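Local coordinates for protein glutathione S-transferase (Xanthomonas axonopodis pv. citri, PDB 6NV6) that probably catalyses the conjugation of glutathione to electrophilic substrates, as a theta class glutathione S-transferase that may also act as a dehalogenase, at residues N11-V15 / V54-L58; V108-L112 / A132-S136; D111-V116 / A127-A131. All blocks are in the same frame, centred on the assembly; numbering follows the deposited sequence.

Contact 1: N11-V15 / V54-L58; sequences NSSNV and VVPTL
The V15 and P56 side chains pass each other pointing opposite ways. One branch does the work: V15 CG2, anti to the carbonyl carbon and next to the backbone N, rests 3.8 Å from P56 CD and 3.9 Å from P56 CB. On the same ring, N14 approaches with its aliphatic part, its CB 3.6 Å from P56 CD, while P56 CG lies against the backbone carbonyl of N14. The amide of N14 is engaged away from the ring, its OD1 hydrogen-bonded to K17 NZ. V15 CG2 also reaches V54 CG1, at 4.3 Å, though V54 is poorly ordered.

These groups meet where the first helix of a thioredoxin-like domain starts and the peptide before strand 57-60 passes by. S12 is the N-cap of helix 13-25. With OG swung away from its own N (chi1 152°), the hydroxyl accepts from V15 N at 3.3 Å in a nearly straight bond (169° at the hydrogen), and more weakly from N14 N. The same OG donates a weak bond of 3.3 Å to V54 O, a link that is only tentative given the disorder of V54. In this superfamily the proline entering this strand is commonly cis; here the V55-P56 peptide is modelled trans, with 3.8 Å between V55 CA and P56 CA, and the chain just before V54 is not modelled. S68 and I71 of helix 68-79 also touch P56, and S68 touches N14 as well.

Contact 2: V108-L112 / A132-S136; sequences VFRDL and ALTQS
The ring of F109 turns an edge toward S136, whose OG lies near the ring plane, 4.2 Å from F109 CD1. The ring of F105 meets that of F109 at a shallow angle between planes, about 20°. The other flat group is the Q135 amide, borne on an extended chain and brushing V108 CG2 with NE2.

S136 OG is committed within its own helix: it donates to A132 O at 3.0 Å, from well above the carbonyl plane, and the same oxygen also accepts from S136 N. This OG is also the atom that meets V108 CG1 and, at 3.8 Å, F109 CA. A132 is the central small residue: V108 CG2 comes to 3.6 Å of A132 CA, and L112 CB lies 3.7 Å from A132 CB. Farther round, L112 and L133 cross at a slant. L112 puts CG anti to its nitrogen (chi1 176°), which aims the branch at helix 126-146; CD1 then lies 3.6 Å from L133 CB and CD2 3.7 Å from L133 CD1.

The short helical segments approach to 8.8 Å between axes, with N-to-C directions 140° apart, as two successive helices of the all-helical glutathione transferase domain. Helix 163-174 supplies F168, A171 and W172 against F109, W172 also touching S136, while in the loop after it M175 touches F109 and L112, and I177 touches L133.

Contact 3: D111-V116 / A127-A131; sequences DLFWGV and ARIAA
L112 and I129 have the closest CA atoms of the two segments, 5.3 Å apart, where 111-116 and 127-131 run past each other with axes 8.9 Å apart and directions 135° from parallel. Helix 111-116 widens into a pi-type turn at 114-116.

I129 carries the largest share of the contact. Its CG1 branch is anti to the carbonyl carbon (chi1 -76°) and extended beyond, which brings CD1 against G115, 3.4 Å from G115 O and close to G115 CA; glycine lets the isoleucine lie directly on the main chain. The other branch, CG2, meets L112 CD1 at 3.8 Å, the two side chains crossing nearly perpendicularly, and V116 CG2 at 4.0 Å.

This is the turn end of a helical hairpin in the C-terminal domain, where helix 88-118 gives way to helix 126-146 after a short connection. R124, just ahead of the second helix, also touches I129. At the more exposed margin D111 and R128 form a long ion pair, 3.6 Å from D111 OD2 to R128 NH2. The carboxylate stands almost upright to the guanidinium, planes 88° apart, with OD2 over the centre of one face. The attraction is therefore one of charge, no N-H being aimed at the oxygen.

Contacts 2 and 3 are consecutive parts of one interface: both join helix 88-118 to helix 126-146, share D111 and L112, and have centres about 6 Å apart. Contact 1 belongs to the thioredoxin-like N-terminal domain; its centre lies about 19 Å from that of contact 2 and 21 Å from that of contact 3. The nearest atoms are about 5 and 6 Å away respectively, without touching. Glutathione is bound in this crystal; in theta class enzymes its site usually lies in the thioredoxin-like domain, near the start of the first helix, so contact 1 is probably the closest of the three to the active site.

Contact 1: N11-V15 / V54-L58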
loop_
_atom_site.group_PDB
_atom_site.type_symbol
_atom_site.label_atom_id
_atom_site.label_comp_id
_atom_site.label_asym_id
_atom_site.label_seq_id
_atom_site.Cartn_x
_atom_site.Cartn_y
_atom_site.Cartn_z
ATOM N N ASN A 11 7.587 8.766 2.850
ATOM C CA ASN A 11 7.901 7.573 3.626
ATOM C C ASN A 11 6.691 7.031 4.381
ATOM O O ASN A 11 6.846 6.165 5.249
ATOM C CB ASN A 11 9.049 7.865 4.599
ATOM C CG ASN A 11 8.618 8.746 5.764
ATOM O OD1 ASN A 11 7.679 9.542 5.645
ATOM N ND2 ASN A 11 9.302 8.611 6.898
ATOM N N SER A 12 5.495 7.524 4.076
ATOM C CA SER A 12 4.251 6.973 4.592
ATOM C C SER A 12 3.635 6.011 3.579
ATOM O O SER A 12 3.639 6.271 2.369
ATOM C CB SER A 12 3.269 8.098 4.916
ATOM O OG SER A 12 1.917 7.670 4.798
ATOM N N SER A 13 3.114 4.892 4.085
ATOM C CA SER A 13 2.525 3.875 3.214
ATOM C C SER A 13 1.240 4.371 2.562
ATOM O O SER A 13 0.928 4.006 1.419
ATOM C CB SER A 13 2.264 2.591 4.022
ATOM O OG SER A 13 3.464 1.864 4.266
ATOM N N ASN A 14 0.492 5.204 3.280
ATOM C CA ASN A 14 -0.719 5.779 2.717
ATOM C C ASN A 14 -0.390 6.738 1.580
ATOM O O ASN A 14 -1.059 6.733 0.540
ATOM C CB ASN A 14 -1.506 6.482 3.814
ATOM C CG ASN A 14 -2.245 5.512 4.711
ATOM O OD1 ASN A 14 -2.537 4.388 4.313
ATOM N ND2 ASN A 14 -2.565 5.944 5.922
ATOM N N VAL A 15 0.652 7.555 1.755
ATOM C CA VAL A 15 1.069 8.459 0.695
ATOM C C VAL A 15 1.666 7.661 -0.461
ATOM O O VAL A 15 1.456 7.988 -1.637
ATOM C CB VAL A 15 2.050 9.504 1.270
ATOM C CG1 VAL A 15 2.571 10.442 0.183
ATOM C CG2 VAL A 15 1.402 10.293 2.421
ATOM N N VAL A 54 0.800 9.311 8.819
ATOM C CA VAL A 54 0.590 10.534 8.048
ATOM C C VAL A 54 -0.409 10.254 6.932
ATOM O O VAL A 54 -0.526 9.124 6.443
ATOM C CB VAL A 54 1.939 11.107 7.529
ATOM C CG1 VAL A 54 1.750 12.037 6.309
ATOM C CG2 VAL A 54 2.640 11.858 8.652
ATOM N N VAL A 55 -1.151 11.292 6.553
ATOM C CA VAL A 55 -2.308 11.179 5.686
ATOM C C VAL A 55 -1.988 11.934 4.380
ATOM O O VAL A 55 -1.392 13.006 4.444
ATOM C CB VAL A 55 -3.581 11.737 6.345
ATOM C CG1 VAL A 55 -3.677 13.279 6.269
ATOM C CG2 VAL A 55 -4.832 11.054 5.808
ATOM N N PRO A 56 -2.266 11.355 3.221
ATOM C CA PRO A 56 -2.180 12.143 1.980
ATOM C C PRO A 56 -3.386 13.057 1.822
ATOM O O PRO A 56 -4.512 12.697 2.177
ATOM C CB PRO A 56 -2.146 11.076 0.876
ATOM C CG PRO A 56 -2.745 9.861 1.498
ATOM C CD PRO A 56 -2.366 9.912 2.951
ATOM N N THR A 57 -3.141 14.251 1.295
ATOM C CA THR A 57 -4.210 15.112 0.801
ATOM C C THR A 57 -4.096 15.172 -0.714
ATOM O O THR A 57 -3.055 15.574 -1.247
ATOM C CB THR A 57 -4.136 16.522 1.388
ATOM O OG1 THR A 57 -4.038 16.461 2.818
ATOM C CG2 THR A 57 -5.368 17.317 0.993
ATOM N N LEU A 58 -5.152 14.759 -1.404
ATOM C CA LEU A 58 -5.240 14.902 -2.848
ATOM C C LEU A 58 -6.046 16.145 -3.175
ATOM O O LEU A 58 -7.055 16.427 -2.526
ATOM C CB LEU A 58 -5.890 13.682 -3.496
ATOM C CG LEU A 58 -5.847 13.526 -5.028
ATOM C CD1 LEU A 58 -7.032 14.160 -5.711
ATOM C CD2 LEU A 58 -4.585 14.091 -5.634
#

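Contact 2: V108-L112 / A132-S136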
loop_
_atom_site.group_PDB
_atom_site.type_symbol
_atom_site.label_atom_id
_atom_site.label_comp_id
_atom_site.label_asym_id
_atom_site.label_seq_id
_atom_site.Cartn_x
_atom_site.Cartn_y
_atom_site.Cartn_z
ATOM N N VAL A 108 -2.047 -3.033 13.277
ATOM C CA VAL A 108 -1.025 -3.855 13.919
ATOM C C VAL A 108 0.317 -3.664 13.229
ATOM O O VAL A 108 1.365 -3.615 13.883
ATOM C CB VAL A 108 -1.452 -5.339 13.967
ATOM C CG1 VAL A 108 -1.517 -5.944 12.585
ATOM C CG2 VAL A 108 -0.503 -6.149 14.857
ATOM N N PHE A 109 0.315 -3.509 11.904
ATOM C CA PHE A 109 1.590 -3.380 11.219
ATOM C C PHE A 109 2.237 -2.038 11.504
ATOM O O PHE A 109 3.455 -1.969 11.709
ATOM C CB PHE A 109 1.442 -3.564 9.719
ATOM C CG PHE A 109 2.733 -3.369 8.993
ATOM C CD1 PHE A 109 3.696 -4.361 8.993
ATOM C CD2 PHE A 109 3.021 -2.175 8.371
ATOM C CE1 PHE A 109 4.909 -4.178 8.349
ATOM C CE2 PHE A 109 4.235 -1.992 7.729
ATOM C CZ PHE A 109 5.175 -3.000 7.718
ATOM N N ARG A 110 1.454 -0.955 11.500
ATOM C CA ARG A 110 2.035 0.333 11.853
ATOM C C ARG A 110 2.639 0.276 13.248
ATOM O O ARG A 110 3.658 0.927 13.518
ATOM C CB ARG A 110 0.987 1.443 11.754
ATOM N N ASP A 111 2.050 -0.538 14.128
ATOM C CA ASP A 111 2.602 -0.725 15.465
ATOM C C ASP A 111 3.920 -1.482 15.407
ATOM O O ASP A 111 4.919 -1.056 16.003
ATOM C CB ASP A 111 1.591 -1.462 16.341
ATOM C CG ASP A 111 1.593 -0.974 17.766
ATOM O OD1 ASP A 111 1.464 0.255 17.968
ATOM O OD2 ASP A 111 1.712 -1.825 18.680
ATOM N N LEU A 112 3.940 -2.613 14.692
ATOM C CA LEU A 112 5.188 -3.335 14.476
ATOM C C LEU A 112 6.241 -2.409 13.897
ATOM O O LEU A 112 7.365 -2.327 14.399
ATOM C CB LEU A 112 4.970 -4.525 13.538
ATOM C CG LEU A 112 6.273 -5.264 13.205
ATOM C CD1 LEU A 112 6.823 -5.969 14.433
ATOM C CD2 LEU A 112 6.078 -6.237 12.069
ATOM N N ALA A 132 2.845 -7.886 17.727
ATOM C CA ALA A 132 2.572 -7.291 16.425
ATOM C C ALA A 132 3.186 -8.128 15.310
ATOM O O ALA A 132 2.503 -8.488 14.341
ATOM C CB ALA A 132 3.092 -5.855 16.383
ATOM N N LEU A 133 4.476 -8.464 15.443
ATOM C CA LEU A 133 5.141 -9.251 14.410
ATOM C C LEU A 133 4.434 -10.577 14.185
ATOM O O LEU A 133 4.260 -11.011 13.040
ATOM C CB LEU A 133 6.601 -9.500 14.778
ATOM C CG LEU A 133 7.326 -10.400 13.770
ATOM C CD1 LEU A 133 7.312 -9.753 12.405
ATOM C CD2 LEU A 133 8.755 -10.714 14.177
ATOM N N THR A 134 4.008 -11.230 15.265
ATOM C CA THR A 134 3.376 -12.532 15.112
ATOM C C THR A 134 2.001 -12.400 14.467
ATOM O O THR A 134 1.611 -13.236 13.645
ATOM C CB THR A 134 3.279 -13.225 16.475
ATOM O OG1 THR A 134 4.594 -13.591 16.921
ATOM C CG2 THR A 134 2.395 -14.470 16.389
ATOM N N GLN A 135 1.256 -11.355 14.814
ATOM C CA GLN A 135 -0.081 -11.206 14.253
ATOM C C GLN A 135 -0.039 -10.647 12.836
ATOM O O GLN A 135 -0.804 -11.083 11.967
ATOM C CB GLN A 135 -0.939 -10.320 15.147
ATOM C CG GLN A 135 -2.401 -10.448 14.819
ATOM C CD GLN A 135 -3.223 -9.366 15.444
ATOM O OE1 GLN A 135 -4.260 -8.973 14.905
ATOM N NE2 GLN A 135 -2.773 -8.864 16.595
ATOM N N SER A 136 0.824 -9.656 12.602
ATOM C CA SER A 136 1.123 -9.235 11.238
ATOM C C SER A 136 1.310 -10.450 10.339
ATOM O O SER A 136 0.658 -10.584 9.291
ATOM C CB SER A 136 2.381 -8.365 11.232
ATOM O OG SER A 136 2.112 -7.072 11.759
#

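Contact 3: D111-V116 / A127-A131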
loop_
_atom_site.group_PDB
_atom_site.type_symbol
_atom_site.label_atom_id
_atom_site.label_comp_id
_atom_site.label_asym_id
_atom_site.label_seq_id
_atom_site.Cartn_x
_atom_site.Cartn_y
_atom_site.Cartn_z
ATOM N N ASP A 111 2.050 -0.538 14.128
ATOM C CA ASP A 111 2.602 -0.725 15.465
ATOM C C ASP A 111 3.920 -1.482 15.407
ATOM O O ASP A 111 4.919 -1.056 16.003
ATOM C CB ASP A 111 1.591 -1.462 16.341
ATOM C CG ASP A 111 1.593 -0.974 17.766
ATOM O OD1 ASP A 111 1.464 0.255 17.968
ATOM O OD2 ASP A 111 1.712 -1.825 18.680
ATOM N N LEU A 112 3.940 -2.613 14.692
ATOM C CA LEU A 112 5.188 -3.335 14.476
ATOM C C LEU A 112 6.241 -2.409 13.897
ATOM O O LEU A 112 7.365 -2.327 14.399
ATOM C CB LEU A 112 4.970 -4.525 13.538
ATOM C CG LEU A 112 6.273 -5.264 13.205
ATOM C CD1 LEU A 112 6.823 -5.969 14.433
ATOM C CD2 LEU A 112 6.078 -6.237 12.069
ATOM N N PHE A 113 5.879 -1.681 12.848
ATOM C CA PHE A 113 6.865 -0.854 12.171
ATOM C C PHE A 113 7.388 0.262 13.065
ATOM O O PHE A 113 8.551 0.655 12.934
ATOM C CB PHE A 113 6.274 -0.273 10.891
ATOM C CG PHE A 113 7.243 0.542 10.109
ATOM C CD1 PHE A 113 7.382 1.903 10.353
ATOM C CD2 PHE A 113 8.062 -0.054 9.161
ATOM C CE1 PHE A 113 8.306 2.672 9.647
ATOM C CE2 PHE A 113 8.993 0.712 8.435
ATOM C CZ PHE A 113 9.111 2.076 8.683
ATOM N N TRP A 114 6.564 0.791 13.969
ATOM C CA TRP A 114 7.048 1.875 14.819
ATOM C C TRP A 114 8.094 1.364 15.802
ATOM O O TRP A 114 9.196 1.918 15.896
ATOM C CB TRP A 114 5.884 2.553 15.546
ATOM C CG TRP A 114 5.496 3.869 14.894
ATOM C CD1 TRP A 114 4.550 4.056 13.915
ATOM C CD2 TRP A 114 6.064 5.168 15.152
ATOM N NE1 TRP A 114 4.492 5.388 13.558
ATOM C CE2 TRP A 114 5.407 6.090 14.300
ATOM C CE3 TRP A 114 7.055 5.642 16.026
ATOM C CZ2 TRP A 114 5.714 7.460 14.299
ATOM C CZ3 TRP A 114 7.360 7.007 16.016
ATOM C CH2 TRP A 114 6.689 7.895 15.162
ATOM N N GLY A 115 7.772 0.294 16.525
ATOM C CA GLY A 115 8.699 -0.296 17.469
ATOM C C GLY A 115 10.074 -0.677 16.939
ATOM O O GLY A 115 11.016 -0.828 17.718
ATOM N N VAL A 116 10.218 -0.837 15.628
ATOM C CA VAL A 116 11.403 -1.445 15.046
ATOM C C VAL A 116 12.234 -0.432 14.279
ATOM O O VAL A 116 13.463 -0.453 14.347
ATOM C CB VAL A 116 11.005 -2.633 14.145
ATOM C CG1 VAL A 116 12.220 -3.236 13.451
ATOM C CG2 VAL A 116 10.269 -3.678 14.960
ATOM N N ALA A 127 7.568 -7.364 24.104
ATOM C CA ALA A 127 6.430 -8.274 24.087
ATOM C C ALA A 127 5.369 -7.810 23.101
ATOM O O ALA A 127 4.764 -8.622 22.393
ATOM C CB ALA A 127 5.840 -8.396 25.489
ATOM N N ARG A 128 5.158 -6.494 23.023
ATOM C CA ARG A 128 4.161 -5.929 22.121
ATOM C C ARG A 128 4.605 -6.026 20.664
ATOM O O ARG A 128 3.842 -6.484 19.803
ATOM C CB ARG A 128 3.889 -4.481 22.517
ATOM C CG ARG A 128 2.757 -3.836 21.766
ATOM C CD ARG A 128 2.183 -2.688 22.554
ATOM N NE ARG A 128 2.736 -1.407 22.141
ATOM C CZ ARG A 128 1.998 -0.346 21.838
ATOM N NH1 ARG A 128 2.580 0.821 21.603
ATOM N NH2 ARG A 128 0.674 -0.437 21.861
ATOM N N ILE A 129 5.827 -5.573 20.367
ATOM C CA ILE A 129 6.403 -5.765 19.033
ATOM C C ILE A 129 6.283 -7.227 18.623
ATOM O O ILE A 129 5.688 -7.564 17.592
ATOM C CB ILE A 129 7.869 -5.297 19.006
ATOM C CG1 ILE A 129 7.950 -3.776 18.968
ATOM C CG2 ILE A 129 8.609 -5.880 17.823
ATOM C CD1 ILE A 129 9.301 -3.248 19.399
ATOM N N ALA A 130 6.836 -8.114 19.449
ATOM C CA ALA A 130 6.736 -9.556 19.277
ATOM C C ALA A 130 5.321 -9.999 18.929
ATOM O O ALA A 130 5.133 -10.892 18.095
ATOM C CB ALA A 130 7.202 -10.263 20.549
ATOM N N ALA A 131 4.320 -9.383 19.565
ATOM C CA ALA A 131 2.935 -9.750 19.294
ATOM C C ALA A 131 2.457 -9.134 17.988
ATOM O O ALA A 131 1.747 -9.784 17.211
ATOM C CB ALA A 131 2.036 -9.326 20.454
#